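Local coordinates for cystathionine beta-lyases/cystathionine gamma-synthases (Corynebacterium glutamicum, PDB 5X5H), which probably catalyses the pyridoxal-phosphate-dependent joining of O-succinyl-L-homoserine and L-cysteine into L,L-cystathionine, with release of succinate, in methionine biosynthesis, at residues F182-P185 / Y186-Q189; H200-T203 / K204-G208. One frame throughout, in Å; residues are numbered along the deposited sequence.

Interaction 1: residues F182-P185 / Y186-Q189; sequences FASP and YLQQ
Ser184 holds a single short helical turn to the residues that follow it, using both its hydroxyl and its carbonyl. The side-chain bonds come first. OG accepts the backbone N-H of Tyr186, with OG to N 3.1 Å, which makes an ST turn. Ser184 OG also donates back to Ala183 O, 2.7 Å away, in the carbonyl plane and on a lone pair.

Backbone bonds converge on Ser184 O, which receives two amides. Leu187 N and Gln188 N each lie 3.2 Å from it, but they approach differently: Gln188 N comes in almost on the line of the carbonyl bond, at 166°, while Leu187 N stands well above the carbonyl plane. A softer CA-H...O contact runs from Pro185 CA to Gln188 O, 3.6 Å away.

The rest is side-chain packing. Leu187 sets CG beside its own backbone N (chi1 -57°), and CB, CG and CD1 all lie against Ala183 O, the CB at 3.2 Å. On the methyl side of Ala183, its CB meets Gln188 CB at 3.7 Å. The Gln188 chain then runs out extended, and NE2 is held by Asn180 and by the carbonyl of Thr151. Gln189 passes its CG 3.7 Å from Pro185 O on the way to Leu70 O and Lys192. Tyr186 leads away toward Asp259, and helix 254-273 covers this side.

This is the helical turn in the crossover between the parallel strands 175-179 and 197-201, with Phe182 just before it in the cofactor pocket. In that buried setting one serine spends its hydroxyl as donor and acceptor and its carbonyl as a double acceptor, so three amides and the Ala183 carbonyl find partners within one winding of the chain.

Interaction 2: residues H200-T203 / K204-G208; sequences HSTT and KYIGG. With PLP (pyridoxal-5'-phosphate), chain B.
Lys204 folds back past Ser201 and is covalently joined to the cofactor: its NZ sits 1.4 Å from PLP C4A, the linkage of an internal aldimine. The lysine chain bends at chi2 (-47°), where CG packs against Ser201 OG, then runs straight through chi3 before a second bend near NZ. A weak hydrogen bond from NZ to the PLP O3 oxygen, 2.6 Å away, closes a small loop beside the ring.

Two hydroxyls from the other segment grip a single phosphate oxygen. Ser201 OG donates to PLP O2P at 2.8 Å and Thr203 OG1 to the same O2P at 2.7 Å. Thr203 OG1 in turn accepts the amide of Gly214. Tyr52 and Arg54 of the second subunit also hydrogen-bond the cofactor, and that Tyr52 packs on Thr203 and Lys204.

Around the lysine the backbone turns sharply. Ser201 O takes a weak bond from Lys204 N and a stronger one from a bridging water, 2.7 Å off, which accepts from Ile206 N at 2.8 Å. Gly207 N reaches Thr202 O at 3.0 Å. Farther along, Ile206 puts its CD1 over one face of the His200 ring, a CH-pi contact with CD1 3.9 Å from the ring centroid and 22° off the normal, while its CG2 lies against the Thr202 side chain.

Thus one short piece of chain holds the cofactor at two points, covalently at C4A, the former aldehyde carbon, and through two neutral hydroxyls at the phosphate, so the position of the ring is tied to the fold of this turn.

Overall arrangement
Interaction 1 closes before interaction 2 opens along the chain, and their centres lie 11 Å apart. Helix 184-187 is the helix of the crossover in a beta-alpha-beta unit whose strands, 175-179 and 197-201, are parallel neighbours in the seven-stranded mixed sheet; interaction 2 starts at the end of the second strand. The two meet directly: Pro185 packs on the His200 ring and on Ile206, its CD 4.1 Å from Ile206 CD1, and Phe182 O touches the Tyr205 ring. Phe182 itself lines the cofactor pocket. The crossover turn therefore backs the lysine-bearing loop, in the arrangement of fold-type I PLP enzymes, with a second subunit completing the site.

Interaction 1: residues F182-P185 / Y186-Q189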
loop_
_atom_site.group_PDB
_atom_site.type_symbol
_atom_site.label_atom_id
_atom_site.label_comp_id
_atom_site.label_asym_id
_atom_site.label_seq_id
_atom_site.Cartn_x
_atom_site.Cartn_y
_atom_site.Cartn_z
ATOM N N PHE A 182 14.440 -1.807 22.854
ATOM C CA PHE A 182 14.985 -0.446 23.105
ATOM C C PHE A 182 16.371 -0.261 22.584
ATOM O O PHE A 182 16.633 0.800 21.938
ATOM C CB PHE A 182 14.967 -0.184 24.607
ATOM C CG PHE A 182 13.732 0.357 25.116
ATOM C CD1 PHE A 182 12.438 -0.008 24.661
ATOM C CD2 PHE A 182 13.769 1.213 26.241
ATOM C CE1 PHE A 182 11.291 0.583 25.181
ATOM C CE2 PHE A 182 12.638 1.765 26.763
ATOM C CZ PHE A 182 11.399 1.494 26.261
ATOM N N ALA A 183 17.234 -1.281 22.684
ATOM C CA ALA A 183 18.614 -1.068 22.175
ATOM C C ALA A 183 18.698 -1.178 20.668
ATOM O O ALA A 183 19.462 -0.428 20.036
ATOM C CB ALA A 183 19.526 -2.130 22.733
ATOM N N SER A 184 17.882 -2.051 20.109
ATOM C CA SER A 184 17.943 -2.458 18.682
ATOM C C SER A 184 19.148 -3.286 18.442
ATOM O O SER A 184 20.155 -3.201 19.169
ATOM C CB SER A 184 17.815 -1.275 17.729
ATOM O OG SER A 184 19.111 -0.747 17.398
ATOM N N PRO A 185 19.183 -3.968 17.296
ATOM C CA PRO A 185 20.359 -4.717 16.989
ATOM C C PRO A 185 21.604 -3.888 16.700
ATOM O O PRO A 185 22.729 -4.358 16.794
ATOM C CB PRO A 185 19.973 -5.530 15.721
ATOM C CG PRO A 185 18.489 -5.519 15.669
ATOM C CD PRO A 185 18.108 -4.188 16.307
ATOM N N TYR A 186 21.438 -2.598 16.390
ATOM C CA TYR A 186 22.557 -1.694 16.125
ATOM C C TYR A 186 23.371 -1.422 17.377
ATOM O O TYR A 186 24.570 -1.215 17.324
ATOM C CB TYR A 186 22.041 -0.378 15.585
ATOM C CG TYR A 186 23.129 0.598 15.198
ATOM C CD1 TYR A 186 24.072 0.216 14.242
ATOM C CD2 TYR A 186 23.219 1.842 15.740
ATOM C CE1 TYR A 186 25.062 1.120 13.831
ATOM C CE2 TYR A 186 24.193 2.720 15.365
ATOM C CZ TYR A 186 25.053 2.361 14.374
ATOM O OH TYR A 186 26.067 3.305 14.000
ATOM N N LEU A 187 22.707 -1.453 18.548
ATOM C CA LEU A 187 23.415 -1.122 19.832
ATOM C C LEU A 187 23.755 -2.332 20.631
ATOM O O LEU A 187 24.688 -2.263 21.479
ATOM C CB LEU A 187 22.606 -0.138 20.656
ATOM C CG LEU A 187 22.265 1.188 19.926
ATOM C CD1 LEU A 187 21.517 2.090 20.935
ATOM C CD2 LEU A 187 23.486 1.868 19.382
ATOM N N GLN A 188 23.073 -3.437 20.480
ATOM C CA GLN A 188 23.281 -4.550 21.380
ATOM C C GLN A 188 22.881 -5.867 20.723
ATOM O O GLN A 188 21.883 -5.912 19.974
ATOM C CB GLN A 188 22.407 -4.370 22.607
ATOM C CG GLN A 188 22.503 -5.416 23.736
ATOM C CD GLN A 188 21.717 -4.981 24.988
ATOM O OE1 GLN A 188 22.339 -4.501 25.982
ATOM N NE2 GLN A 188 20.418 -5.036 24.956
ATOM N N GLN A 189 23.688 -6.934 20.873
ATOM C CA GLN A 189 23.452 -8.194 20.213
ATOM C C GLN A 189 23.465 -9.311 21.263
ATOM O O GLN A 189 24.490 -9.964 21.481
ATOM C CB GLN A 189 24.451 -8.426 19.068
ATOM C CG GLN A 189 24.388 -7.393 17.976
ATOM C CD GLN A 189 25.473 -7.506 16.966
ATOM O OE1 GLN A 189 26.653 -7.491 17.335
ATOM N NE2 GLN A 189 25.121 -7.504 15.679
#

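Interaction 2: residues H200-T203 / K204-G208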
loop_
_atom_site.group_PDB
_atom_site.type_symbol
_atom_site.label_atom_id
_atom_site.label_comp_id
_atom_site.label_asym_id
_atom_site.label_seq_id
_atom_site.Cartn_x
_atom_site.Cartn_y
_atom_site.Cartn_z
ATOM N N HIS A 200 12.097 -8.703 19.367
ATOM C CA HIS A 200 11.858 -7.331 19.061
ATOM C C HIS A 200 10.411 -6.992 18.829
ATOM O O HIS A 200 9.740 -7.699 18.088
ATOM C CB HIS A 200 12.594 -6.876 17.733
ATOM C CG HIS A 200 14.039 -6.796 17.908
ATOM N ND1 HIS A 200 14.965 -7.777 17.614
ATOM C CD2 HIS A 200 14.713 -5.791 18.483
ATOM C CE1 HIS A 200 16.164 -7.317 17.993
ATOM N NE2 HIS A 200 15.990 -6.111 18.524
ATOM N N SER A 201 9.960 -5.849 19.307
ATOM C CA SER A 201 8.808 -5.114 18.740
ATOM C C SER A 201 9.378 -4.268 17.573
ATOM O O SER A 201 10.039 -3.293 17.856
ATOM C CB SER A 201 8.193 -4.244 19.744
ATOM O OG SER A 201 7.252 -3.378 19.052
ATOM N N THR A 202 9.182 -4.660 16.326
ATOM C CA THR A 202 9.645 -3.878 15.197
ATOM C C THR A 202 8.823 -2.657 14.998
ATOM O O THR A 202 9.197 -1.739 14.229
ATOM C CB THR A 202 9.718 -4.735 13.953
ATOM O OG1 THR A 202 8.396 -5.198 13.577
ATOM C CG2 THR A 202 10.565 -5.960 14.102
ATOM N N THR A 203 7.664 -2.541 15.705
ATOM C CA THR A 203 6.874 -1.317 15.796
ATOM C C THR A 203 7.680 -0.093 16.117
ATOM O O THR A 203 7.275 1.025 15.778
ATOM C CB THR A 203 5.821 -1.565 16.899
ATOM O OG1 THR A 203 5.158 -2.810 16.638
ATOM C CG2 THR A 203 4.779 -0.458 16.889
ATOM N N LYS A 204 8.730 -0.304 16.884
ATOM C CA LYS A 204 9.539 0.767 17.450
ATOM C C LYS A 204 10.719 1.132 16.533
ATOM O O LYS A 204 10.444 1.590 15.447
ATOM C CB LYS A 204 9.920 0.387 18.883
ATOM C CG LYS A 204 8.895 -0.157 19.814
ATOM C CD LYS A 204 7.677 0.583 19.822
ATOM C CE LYS A 204 6.568 0.010 20.858
ATOM N NZ LYS A 204 6.828 -0.716 22.168
ATOM N N TYR A 205 11.952 0.961 16.935
ATOM C CA TYR A 205 13.085 1.378 16.145
ATOM C C TYR A 205 13.310 0.710 14.826
ATOM O O TYR A 205 13.809 1.381 13.871
ATOM C CB TYR A 205 14.408 1.342 16.956
ATOM C CG TYR A 205 14.541 2.304 18.110
ATOM C CD1 TYR A 205 14.800 3.590 17.867
ATOM C CD2 TYR A 205 14.300 1.887 19.410
ATOM C CE1 TYR A 205 14.965 4.486 18.921
ATOM C CE2 TYR A 205 14.401 2.787 20.448
ATOM C CZ TYR A 205 14.715 4.067 20.169
ATOM O OH TYR A 205 14.870 4.995 21.229
ATOM N N ILE A 206 13.091 -0.606 14.739
ATOM C CA ILE A 206 13.405 -1.296 13.489
ATOM C C ILE A 206 12.583 -0.716 12.310
ATOM O O ILE A 206 13.166 -0.300 11.288
ATOM C CB ILE A 206 13.281 -2.803 13.661
ATOM C CG1 ILE A 206 14.480 -3.289 14.442
ATOM C CG2 ILE A 206 13.107 -3.533 12.340
ATOM C CD1 ILE A 206 14.307 -4.722 14.951
ATOM N N GLY A 207 11.263 -0.616 12.424
ATOM C CA GLY A 207 10.493 0.126 11.434
ATOM C C GLY A 207 10.805 1.570 11.375
ATOM O O GLY A 207 10.964 2.134 10.314
ATOM N N GLY A 208 10.770 2.183 12.566
ATOM C CA GLY A 208 11.285 3.544 12.744
ATOM C C GLY A 208 10.442 4.720 12.380
ATOM O O GLY A 208 10.843 5.858 12.533
HETATM N N1 PLP B . 8.565 -4.913 24.400
HETATM C C2 PLP B . 8.890 -3.653 24.592
HETATM C C2A PLP B . 10.176 -3.388 25.299
HETATM C C3 PLP B . 8.164 -2.670 24.008
HETATM O O3 PLP B . 8.474 -1.336 24.147
HETATM C C4 PLP B . 7.006 -2.952 23.263
HETATM C C4A PLP B . 6.226 -1.857 22.660
HETATM C C5 PLP B . 6.568 -4.297 23.203
HETATM C C6 PLP B . 7.408 -5.233 23.781
HETATM C C5A PLP B . 5.267 -4.743 22.538
HETATM O O4P PLP B . 5.349 -4.643 21.076
HETATM P P PLP B . 4.052 -4.324 20.224
HETATM O O1P PLP B . 3.502 -2.998 20.711
HETATM O O2P PLP B . 4.668 -4.324 18.838
HETATM O O3P PLP B . 3.071 -5.485 20.407
HETATM O O HOH W 1 12.370 -2.096 17.051
#